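Long-range contacts in putative oxidoreductase (Salmonella enterica subsp. enterica serovar Typhimurium, PDB 3NX4), which binds NADP and probably acts as an NADPH-dependent acryloyl-CoA reductase of the medium-chain dehydrogenase/reductase family: residues M1-L6 / P58-I63; S37-K42 / G96-R101; A295-L300 / R318-I323. All coordinates share one frame; numbering follows the deposited sequence.

Contact 1: M1-L6 / P58-I63; sequences MQALIL and PMIPGI
Leu6 and Met59 form one antiparallel, hydrogen-bonded bridge, Leu6 N giving its proton to Met59 O at 2.9 Å and Met59 N to Leu6 O at 3.1 Å, while residues 3-6 and 58-61 run 114° apart, so the pairing stops at this one bridge. Apolar side chains pack on both sides of this bridge. On one side the Ile60 side chain reaches along the first strand, its CD1 lying 3.6 Å from Ala3 CB. Ile5 starts out pointing away from 58-63, yet CG1 beside the backbone N (chi1 -66°) and a bent second torsion (chi2 -76°) bring the chain back, which sets Ile5 CD1 3.6 Å from Ile60 CG1. On the other side the Pro61 ring touches both Leu4 and Leu6. CD1 and CG of Leu6 lie against CB and CG of Pro61, the closest pair being Leu6 CD1 and Pro61 CB at 3.8 Å, and Leu4 crosses the ring at about a right angle, Leu4 CG to Pro61 CG 4.0 Å. Pro61 CD also lies 3.2 Å from Leu4 O, a buried carbonyl with no hydrogen-bond partner in the model. Pro58 is preceded by a cis peptide, and Pro58 O is hydrogen-bonded to Trp95 NE1; helix 41-48 covers Leu4 and Pro61 through Ile47. The other edge of the first strand is taken by strand 13-19, its antiparallel partner. The contact is thus plain packing some distance from the NADP: a single bridge by which the N-terminal beta hairpin is seated on the loop leading into strand 64-72 of the GroES-like domain.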
loop_
_atom_site.group_PDB
_atom_site.type_symbol
_atom_site.label_atom_id
_atom_site.label_comp_id
_atom_site.label_asym_id
_atom_site.label_seq_id
_atom_site.Cartn_x
_atom_site.Cartn_y
_atom_site.Cartn_z
HETATM N N MSE A 1 -19.520 42.045 -0.046
HETATM C CA MSE A 1 -19.522 40.682 0.494
HETATM C C MSE A 1 -18.620 40.524 1.723
HETATM O O MSE A 1 -17.691 41.302 1.931
HETATM C CB MSE A 1 -19.121 39.667 -0.582
HETATM C CG MSE A 1 -17.783 39.964 -1.255
HETATM SE SE MSE A 1 -17.057 38.456 -2.271
HETATM C CE MSE A 1 -16.836 37.170 -0.812
ATOM N N GLN A 2 -18.971 39.587 2.600
ATOM C CA GLN A 2 -18.134 39.216 3.731
ATOM C C GLN A 2 -17.274 38.044 3.577
ATOM O O GLN A 2 -17.842 37.057 3.122
ATOM C CB GLN A 2 -19.081 39.007 4.912
ATOM C CG GLN A 2 -18.444 39.215 6.269
ATOM C CD GLN A 2 -19.389 38.893 7.419
ATOM O OE1 GLN A 2 -19.097 39.186 8.578
ATOM N NE2 GLN A 2 -20.524 38.280 7.101
ATOM N N ALA A 3 -16.008 38.028 3.956
ATOM C CA ALA A 3 -15.213 36.820 3.898
ATOM C C ALA A 3 -14.178 36.740 5.014
ATOM O O ALA A 3 -13.740 37.758 5.532
ATOM C CB ALA A 3 -14.533 36.722 2.559
ATOM N N LEU A 4 -13.769 35.528 5.365
ATOM C CA LEU A 4 -12.716 35.355 6.344
ATOM C C LEU A 4 -11.413 35.524 5.589
ATOM O O LEU A 4 -11.180 34.857 4.593
ATOM C CB LEU A 4 -12.796 33.982 7.005
ATOM C CG LEU A 4 -11.570 33.440 7.736
ATOM C CD1 LEU A 4 -11.024 34.425 8.728
ATOM C CD2 LEU A 4 -11.882 32.123 8.414
ATOM N N ILE A 5 -10.565 36.419 6.066
ATOM C CA ILE A 5 -9.329 36.740 5.377
ATOM C C ILE A 5 -8.086 36.426 6.173
ATOM O O ILE A 5 -8.010 36.732 7.346
ATOM C CB ILE A 5 -9.282 38.227 5.003
ATOM C CG1 ILE A 5 -10.364 38.546 3.977
ATOM C CG2 ILE A 5 -7.918 38.588 4.472
ATOM C CD1 ILE A 5 -10.038 38.093 2.593
ATOM N N LEU A 6 -7.111 35.815 5.515
ATOM C CA LEU A 6 -5.850 35.480 6.149
ATOM C C LEU A 6 -4.738 36.356 5.614
ATOM O O LEU A 6 -4.544 36.455 4.412
ATOM C CB LEU A 6 -5.478 34.020 5.898
ATOM C CG LEU A 6 -6.451 32.938 6.355
ATOM C CD1 LEU A 6 -5.843 31.576 6.128
ATOM C CD2 LEU A 6 -6.821 33.121 7.795
ATOM N N PRO A 58 -2.758 37.890 0.450
ATOM C CA PRO A 58 -3.836 37.428 1.320
ATOM C C PRO A 58 -4.630 36.268 0.726
ATOM O O PRO A 58 -4.717 36.124 -0.485
ATOM C CB PRO A 58 -4.718 38.661 1.434
ATOM C CG PRO A 58 -4.552 39.333 0.140
ATOM C CD PRO A 58 -3.144 39.089 -0.303
HETATM N N MSE A 59 -5.198 35.444 1.594
HETATM C CA MSE A 59 -5.942 34.276 1.159
HETATM C C MSE A 59 -7.285 34.098 1.843
HETATM O O MSE A 59 -7.406 34.295 3.034
HETATM C CB MSE A 59 -5.088 33.031 1.404
HETATM C CG MSE A 59 -5.822 31.720 1.253
HETATM SE SE MSE A 59 -6.147 31.300 -0.587
HETATM C CE MSE A 59 -4.324 31.331 -1.180
ATOM N N ILE A 60 -8.290 33.691 1.083
ATOM C CA ILE A 60 -9.569 33.341 1.663
ATOM C C ILE A 60 -9.485 31.826 1.773
ATOM O O ILE A 60 -9.390 31.142 0.770
ATOM C CB ILE A 60 -10.727 33.690 0.749
ATOM C CG1 ILE A 60 -10.835 35.200 0.572
ATOM C CG2 ILE A 60 -12.015 33.164 1.310
ATOM C CD1 ILE A 60 -12.165 35.623 0.044
ATOM N N PRO A 61 -9.509 31.304 2.991
ATOM C CA PRO A 61 -9.360 29.862 3.186
ATOM C C PRO A 61 -10.699 29.154 3.023
ATOM O O PRO A 61 -11.716 29.800 2.739
ATOM C CB PRO A 61 -8.885 29.770 4.633
ATOM C CG PRO A 61 -9.594 30.907 5.304
ATOM C CD PRO A 61 -9.615 32.028 4.273
ATOM N N GLY A 62 -10.691 27.837 3.202
ATOM C CA GLY A 62 -11.895 27.039 3.091
ATOM C C GLY A 62 -11.841 26.166 1.850
ATOM O O GLY A 62 -12.048 26.645 0.732
ATOM N N ILE A 63 -11.569 24.879 2.050
ATOM C CA ILE A 63 -11.403 23.960 0.935
ATOM C C ILE A 63 -12.743 23.402 0.461
ATOM O O ILE A 63 -12.807 22.698 -0.545
ATOM C CB ILE A 63 -10.431 22.801 1.293
ATOM C CG1 ILE A 63 -11.006 21.930 2.414
ATOM C CG2 ILE A 63 -9.068 23.357 1.702
ATOM C CD1 ILE A 63 -10.039 20.839 2.897
#

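Contact 2: S37-K42 / G96-R101; sequences SSLNYK and GGLAER. With NAP (NADP nicotinamide-adenine-dinucleotide phosphate), chain C.
The Tyr41 ring leans obliquely against the NADP, its CD1 3.3 Å from O2D of the nicotinamide ribose and its CD2, on the other side of CG, 3.5 Å from phosphate oxygen O2A; Ile310 and Ile311 of helix 303-311 also touch this side chain. With CG anti to the backbone N (chi1 -170°), the ring swings over to the ribose and phosphates. Tyr41 CB comes within 3.4 Å of the bridging oxygen O3. Tyr41 N donates to O1N of the phosphate on the nicotinamide side, 3.3 Å away. Away from the cofactor, Leu98, at the centre of an inverse gamma turn, meets strand 30-39. Its CD1 packs on Leu39 CD2 at 3.8 Å, the two leucines crossing at about a right angle, and its CD2 lies 3.6 Å from Ser37 OG. That hydroxyl is hydrogen-bonded to Asp64 O, and Ser37 CB rests 3.5 Å from Gly97 O. Ile47 and Val321 also touch Leu98. The loop and the strand are therefore joined here by van der Waals contact without a hydrogen bond between them, whereas the polar contact with NADP in these segments is the Tyr41 N-H at the start of helix 41-48, whose N-terminal end would be expected to stabilise the negative diphosphate.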
loop_
_atom_site.group_PDB
_atom_site.type_symbol
_atom_site.label_atom_id
_atom_site.label_comp_id
_atom_site.label_asym_id
_atom_site.label_seq_id
_atom_site.Cartn_x
_atom_site.Cartn_y
_atom_site.Cartn_z
ATOM N N SER A 37 -20.189 26.292 4.457
ATOM C CA SER A 37 -18.830 25.789 4.315
ATOM C C SER A 37 -18.553 24.865 5.506
ATOM O O SER A 37 -19.479 24.481 6.221
ATOM C CB SER A 37 -17.813 26.931 4.241
ATOM O OG SER A 37 -16.507 26.439 3.959
ATOM N N SER A 38 -17.292 24.499 5.712
ATOM C CA SER A 38 -16.929 23.699 6.874
ATOM C C SER A 38 -15.486 23.960 7.274
ATOM O O SER A 38 -14.759 24.659 6.575
ATOM C CB SER A 38 -17.157 22.202 6.607
ATOM O OG SER A 38 -16.042 21.592 5.980
ATOM N N LEU A 39 -15.084 23.431 8.422
ATOM C CA LEU A 39 -13.693 23.507 8.827
ATOM C C LEU A 39 -13.113 22.107 8.883
ATOM O O LEU A 39 -13.574 21.270 9.661
ATOM C CB LEU A 39 -13.553 24.150 10.203
ATOM C CG LEU A 39 -13.997 25.604 10.313
ATOM C CD1 LEU A 39 -13.750 26.128 11.737
ATOM C CD2 LEU A 39 -13.267 26.448 9.282
ATOM N N ASN A 40 -12.099 21.867 8.058
ATOM C CA ASN A 40 -11.344 20.624 8.094
ATOM C C ASN A 40 -10.022 20.855 8.801
ATOM O O ASN A 40 -9.630 21.991 9.047
ATOM C CB ASN A 40 -11.069 20.134 6.668
ATOM C CG ASN A 40 -12.338 19.831 5.908
ATOM O OD1 ASN A 40 -12.850 18.711 5.974
ATOM N ND2 ASN A 40 -12.862 20.830 5.181
ATOM N N TYR A 41 -9.327 19.770 9.116
ATOM C CA TYR A 41 -8.009 19.879 9.720
ATOM C C TYR A 41 -7.125 20.792 8.874
ATOM O O TYR A 41 -6.410 21.645 9.401
ATOM C CB TYR A 41 -7.373 18.490 9.875
ATOM C CG TYR A 41 -6.108 18.486 10.700
ATOM C CD1 TYR A 41 -4.856 18.455 10.092
ATOM C CD2 TYR A 41 -6.163 18.535 12.090
ATOM C CE1 TYR A 41 -3.698 18.457 10.845
ATOM C CE2 TYR A 41 -5.007 18.537 12.851
ATOM C CZ TYR A 41 -3.777 18.502 12.225
ATOM O OH TYR A 41 -2.626 18.509 12.979
ATOM N N LYS A 42 -7.180 20.625 7.555
ATOM C CA LYS A 42 -6.340 21.440 6.686
ATOM C C LYS A 42 -6.713 22.926 6.779
ATOM O O LYS A 42 -5.836 23.786 6.776
ATOM C CB LYS A 42 -6.379 20.946 5.233
ATOM C CG LYS A 42 -5.175 21.422 4.422
ATOM C CD LYS A 42 -5.394 21.338 2.920
ATOM C CE LYS A 42 -5.569 19.917 2.455
ATOM N NZ LYS A 42 -5.571 19.835 0.962
ATOM N N GLY A 96 -11.203 30.668 -1.414
ATOM C CA GLY A 96 -12.063 29.540 -1.129
ATOM C C GLY A 96 -13.428 29.792 -0.522
ATOM O O GLY A 96 -14.063 30.825 -0.748
ATOM N N GLY A 97 -13.868 28.825 0.278
ATOM C CA GLY A 97 -15.268 28.695 0.621
ATOM C C GLY A 97 -15.735 29.440 1.847
ATOM O O GLY A 97 -16.942 29.551 2.080
ATOM N N LEU A 98 -14.796 29.944 2.639
ATOM C CA LEU A 98 -15.178 30.655 3.857
ATOM C C LEU A 98 -15.452 32.119 3.539
ATOM O O LEU A 98 -14.779 33.026 4.029
ATOM C CB LEU A 98 -14.135 30.458 4.972
ATOM C CG LEU A 98 -14.139 29.020 5.515
ATOM C CD1 LEU A 98 -12.845 28.647 6.237
ATOM C CD2 LEU A 98 -15.351 28.779 6.412
ATOM N N ALA A 99 -16.459 32.322 2.694
ATOM C CA ALA A 99 -16.840 33.647 2.217
ATOM C C ALA A 99 -18.250 33.591 1.645
ATOM O O ALA A 99 -18.783 32.511 1.378
ATOM C CB ALA A 99 -15.862 34.136 1.162
ATOM N N GLU A 100 -18.849 34.756 1.438
ATOM C CA GLU A 100 -20.217 34.806 0.945
ATOM C C GLU A 100 -20.325 34.455 -0.530
ATOM O O GLU A 100 -21.377 34.017 -0.986
ATOM C CB GLU A 100 -20.848 36.169 1.239
ATOM C CG GLU A 100 -21.072 36.389 2.730
ATOM C CD GLU A 100 -21.819 37.675 3.026
ATOM O OE1 GLU A 100 -21.760 38.597 2.188
ATOM O OE2 GLU A 100 -22.467 37.756 4.092
ATOM N N ARG A 101 -19.230 34.630 -1.263
ATOM C CA ARG A 101 -19.189 34.294 -2.688
ATOM C C ARG A 101 -17.867 33.641 -3.046
ATOM O O ARG A 101 -16.842 33.915 -2.426
ATOM C CB ARG A 101 -19.352 35.551 -3.555
ATOM C CG ARG A 101 -20.324 36.572 -3.011
ATOM C CD ARG A 101 -21.629 36.552 -3.768
ATOM N NE ARG A 101 -22.462 37.703 -3.434
ATOM C CZ ARG A 101 -23.467 37.677 -2.562
ATOM N NH1 ARG A 101 -23.775 36.551 -1.927
ATOM N NH2 ARG A 101 -24.168 38.780 -2.330
HETATM P PA NAP C . -9.675 15.970 12.958
HETATM O O1A NAP C . -11.131 16.183 12.976
HETATM O O2A NAP C . -8.836 16.922 13.704
HETATM O O5B NAP C . -9.335 14.467 13.382
HETATM C C5B NAP C . -8.018 14.141 13.729
HETATM C C4B NAP C . -8.139 13.186 14.907
HETATM O O4B NAP C . -6.876 12.643 15.177
HETATM C C3B NAP C . -8.597 13.890 16.187
HETATM O O3B NAP C . -10.004 13.822 16.319
HETATM C C2B NAP C . -7.916 13.083 17.276
HETATM O O2B NAP C . -8.767 12.007 17.589
HETATM C C1B NAP C . -6.693 12.512 16.581
HETATM N N9A NAP C . -5.468 13.246 16.932
HETATM C C8A NAP C . -5.289 14.607 16.967
HETATM N N7A NAP C . -4.001 14.850 17.312
HETATM C C5A NAP C . -3.363 13.674 17.478
HETATM C C6A NAP C . -2.059 13.348 17.829
HETATM N N6A NAP C . -1.159 14.293 18.075
HETATM N N1A NAP C . -1.699 12.027 17.918
HETATM C C2A NAP C . -2.623 11.034 17.668
HETATM N N3A NAP C . -3.919 11.359 17.327
HETATM C C4A NAP C . -4.277 12.658 17.238
HETATM O O3 NAP C . -9.149 16.003 11.430
HETATM P PN NAP C . -9.892 15.548 10.085
HETATM O O1N NAP C . -10.466 16.723 9.390
HETATM O O2N NAP C . -10.775 14.416 10.448
HETATM O O5D NAP C . -8.606 15.015 9.273
HETATM C C5D NAP C . -7.895 13.914 9.786
HETATM C C4D NAP C . -6.542 13.816 9.099
HETATM O O4D NAP C . -6.760 13.521 7.740
HETATM C C3D NAP C . -5.793 15.137 9.137
HETATM O O3D NAP C . -4.413 14.877 9.276
HETATM C C2D NAP C . -6.059 15.751 7.782
HETATM O O2D NAP C . -4.992 16.568 7.366
HETATM C C1D NAP C . -6.152 14.503 6.928
HETATM N N1N NAP C . -6.945 14.667 5.704
HETATM C C2N NAP C . -6.317 14.478 4.506
HETATM C C3N NAP C . -7.008 14.594 3.304
HETATM C C7N NAP C . -6.428 13.883 2.112
HETATM O O7N NAP C . -6.599 14.413 0.824
HETATM N N7N NAP C . -5.755 12.756 2.317
HETATM C C4N NAP C . -8.367 14.907 3.335
HETATM C C5N NAP C . -9.003 15.094 4.570
HETATM C C6N NAP C . -8.278 14.960 5.752
HETATM P P2B NAP C . -8.862 11.439 19.106
HETATM O O1X NAP C . -10.083 10.562 19.168
HETATM O O2X NAP C . -7.629 10.626 19.419
HETATM O O3X NAP C . -8.985 12.616 20.036
#

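Contact 3: A295-L300 / R318-I323; sequences ATEITL and RTLVKI
Strands 295-299 and 318-322 are the two parallel arms of a beta-alpha-beta unit whose connecting helix is 303-311, and Thr296 faces Thr319 across the pair as Ile298 faces Val321. The axes approach to 4.6 Å and are inclined by 36°. Four backbone bonds alternate between the strands: Thr296 N to Arg318 O, Leu320 N to Thr296 O, Ile298 N to Leu320 O at 2.8 Å, and Lys322 N to Ile298 O. Ile298, Thr319 and Val321 lie on the face toward helix 303-311, whose Phe306 touches Ile298 and Thr319. Ile298 holds CG1 between its backbone N and carbonyl carbon (chi1 68°), the crowded position, and this brings CG1 to 3.8 Å from Val321 CG2 and CD1 to 3.7 Å from Thr319 CG2. The opposite face carries Glu297, Leu320 and Lys322, with Trp36 of strand 30-39 against all three and helix 118-140 touching Leu320. Glu297 is fully extended as far as CD and runs beside Leu320; its OE2 reaches Lys322 CD at 3.3 Å, but the lysine bends at its last torsion (chi4 58°), leaving NZ 5.0 Å from OE2, too far for a salt bridge. Glu297 OE1 instead makes a salt bridge with Arg119 NH2. Arg318, on the same face, leads its guanidinium away from 295-299 to the carbonyls of Met122 and Ile123 and to Ser38 OG, and its side chain comes within about 5 Å of the NADP. Beyond Ile298 and Lys322 the strands draw apart, and direct backbone pairing gives way to water: one molecule accepts from Leu300 N and donates to Lys322 O, while Leu300 CD1 still touches Ile323 CD1 at 3.6 Å.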
loop_
_atom_site.group_PDB
_atom_site.type_symbol
_atom_site.label_atom_id
_atom_site.label_comp_id
_atom_site.label_asym_id
_atom_site.label_seq_id
_atom_site.Cartn_x
_atom_site.Cartn_y
_atom_site.Cartn_z
ATOM N N ALA A 295 -22.456 16.998 13.625
ATOM C CA ALA A 295 -22.281 18.392 13.254
ATOM C C ALA A 295 -22.343 19.374 14.426
ATOM O O ALA A 295 -23.178 19.249 15.320
ATOM C CB ALA A 295 -23.302 18.780 12.199
ATOM N N THR A 296 -21.451 20.354 14.402
ATOM C CA THR A 296 -21.605 21.550 15.212
ATOM C C THR A 296 -21.631 22.745 14.272
ATOM O O THR A 296 -20.677 22.971 13.522
ATOM C CB THR A 296 -20.462 21.713 16.218
ATOM O OG1 THR A 296 -20.430 20.575 17.076
ATOM C CG2 THR A 296 -20.666 22.963 17.059
ATOM N N GLU A 297 -22.729 23.500 14.299
ATOM C CA GLU A 297 -22.892 24.631 13.388
ATOM C C GLU A 297 -22.387 25.927 14.006
ATOM O O GLU A 297 -22.785 26.287 15.104
ATOM C CB GLU A 297 -24.359 24.800 12.984
ATOM C CG GLU A 297 -24.598 25.968 12.032
ATOM C CD GLU A 297 -26.059 26.134 11.676
ATOM O OE1 GLU A 297 -26.714 25.119 11.344
ATOM O OE2 GLU A 297 -26.553 27.277 11.729
ATOM N N ILE A 298 -21.507 26.625 13.301
ATOM C CA ILE A 298 -20.972 27.888 13.793
ATOM C C ILE A 298 -21.150 28.944 12.721
ATOM O O ILE A 298 -21.554 28.636 11.599
ATOM C CB ILE A 298 -19.476 27.776 14.120
ATOM C CG1 ILE A 298 -18.661 27.576 12.833
ATOM C CG2 ILE A 298 -19.235 26.619 15.083
ATOM C CD1 ILE A 298 -17.163 27.615 13.058
ATOM N N THR A 299 -20.853 30.191 13.062
ATOM C CA THR A 299 -20.887 31.259 12.076
ATOM C C THR A 299 -19.475 31.545 11.596
ATOM O O THR A 299 -18.506 31.053 12.168
ATOM C CB THR A 299 -21.472 32.546 12.655
ATOM O OG1 THR A 299 -20.584 33.042 13.663
ATOM C CG2 THR A 299 -22.835 32.268 13.273
ATOM N N LEU A 300 -19.359 32.356 10.554
ATOM C CA LEU A 300 -18.061 32.640 9.961
ATOM C C LEU A 300 -17.137 33.289 10.990
ATOM O O LEU A 300 -15.944 32.999 11.039
ATOM C CB LEU A 300 -18.222 33.541 8.736
ATOM C CG LEU A 300 -17.009 33.733 7.823
ATOM C CD1 LEU A 300 -16.518 32.411 7.283
ATOM C CD2 LEU A 300 -17.337 34.689 6.673
ATOM N N ARG A 318 -17.816 17.022 13.160
ATOM C CA ARG A 318 -17.596 17.911 12.024
ATOM C C ARG A 318 -18.018 19.351 12.336
ATOM O O ARG A 318 -19.051 19.581 12.963
ATOM C CB ARG A 318 -18.380 17.385 10.826
ATOM C CG ARG A 318 -17.821 16.067 10.261
ATOM C CD ARG A 318 -16.630 16.323 9.351
ATOM N NE ARG A 318 -17.012 17.221 8.254
ATOM C CZ ARG A 318 -16.344 18.317 7.916
ATOM N NH1 ARG A 318 -15.231 18.642 8.557
ATOM N NH2 ARG A 318 -16.780 19.080 6.923
ATOM N N THR A 319 -17.211 20.313 11.906
ATOM C CA THR A 319 -17.537 21.718 12.127
ATOM C C THR A 319 -18.151 22.309 10.867
ATOM O O THR A 319 -17.489 22.414 9.832
ATOM C CB THR A 319 -16.297 22.542 12.526
ATOM O OG1 THR A 319 -15.749 22.023 13.741
ATOM C CG2 THR A 319 -16.670 24.009 12.738
ATOM N N LEU A 320 -19.421 22.685 10.973
ATOM C CA LEU A 320 -20.201 23.214 9.864
ATOM C C LEU A 320 -20.295 24.734 9.981
ATOM O O LEU A 320 -20.600 25.266 11.052
ATOM C CB LEU A 320 -21.606 22.603 9.881
ATOM C CG LEU A 320 -22.641 23.227 8.933
ATOM C CD1 LEU A 320 -22.335 22.856 7.469
ATOM C CD2 LEU A 320 -24.055 22.807 9.320
ATOM N N VAL A 321 -20.031 25.432 8.885
ATOM C CA VAL A 321 -20.038 26.886 8.909
ATOM C C VAL A 321 -21.210 27.448 8.110
ATOM O O VAL A 321 -21.306 27.248 6.915
ATOM C CB VAL A 321 -18.702 27.467 8.410
ATOM C CG1 VAL A 321 -18.723 28.983 8.496
ATOM C CG2 VAL A 321 -17.542 26.893 9.237
ATOM N N LYS A 322 -22.120 28.129 8.799
ATOM C CA LYS A 322 -23.246 28.749 8.126
ATOM C C LYS A 322 -22.770 30.085 7.572
ATOM O O LYS A 322 -22.326 30.952 8.329
ATOM C CB LYS A 322 -24.415 28.958 9.099
ATOM C CG LYS A 322 -25.662 29.558 8.439
ATOM C CD LYS A 322 -26.803 29.669 9.441
ATOM C CE LYS A 322 -28.069 30.215 8.800
ATOM N NZ LYS A 322 -28.534 29.372 7.662
ATOM N N ILE A 323 -22.844 30.238 6.257
ATOM C CA ILE A 323 -22.346 31.430 5.593
ATOM C C ILE A 323 -23.517 32.334 5.235
ATOM O O ILE A 323 -23.453 33.546 5.425
ATOM C CB ILE A 323 -21.561 31.083 4.324
ATOM C CG1 ILE A 323 -20.295 30.284 4.670
ATOM C CG2 ILE A 323 -21.206 32.352 3.555
ATOM C CD1 ILE A 323 -19.234 31.103 5.381
HETATM O O HOH W 1 -18.764 18.900 15.911
HETATM O O HOH W 2 -21.427 33.368 9.226
#

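From the N terminus, contact 1 closes the first loop, bringing residues 58-63 back to strand 2-8. Contact 2 opens inside that loop, at 37-42, and closes beyond it at 96-101, so the two cross. They also touch: Gly96 N and Gly97 N lie 2.9 Å from Ile60 O and Gly62 O respectively, probable hydrogen bonds that lay the two loops side by side. Contact 3 follows in series, near the C terminus, and closes a short loop round helix 303-311. It returns the chain to the GroES-like part, where strand 318-322 pairs antiparallel with strand 30-39, and Leu300 packs against strand 2-8. Together the three join both chain ends to that domain.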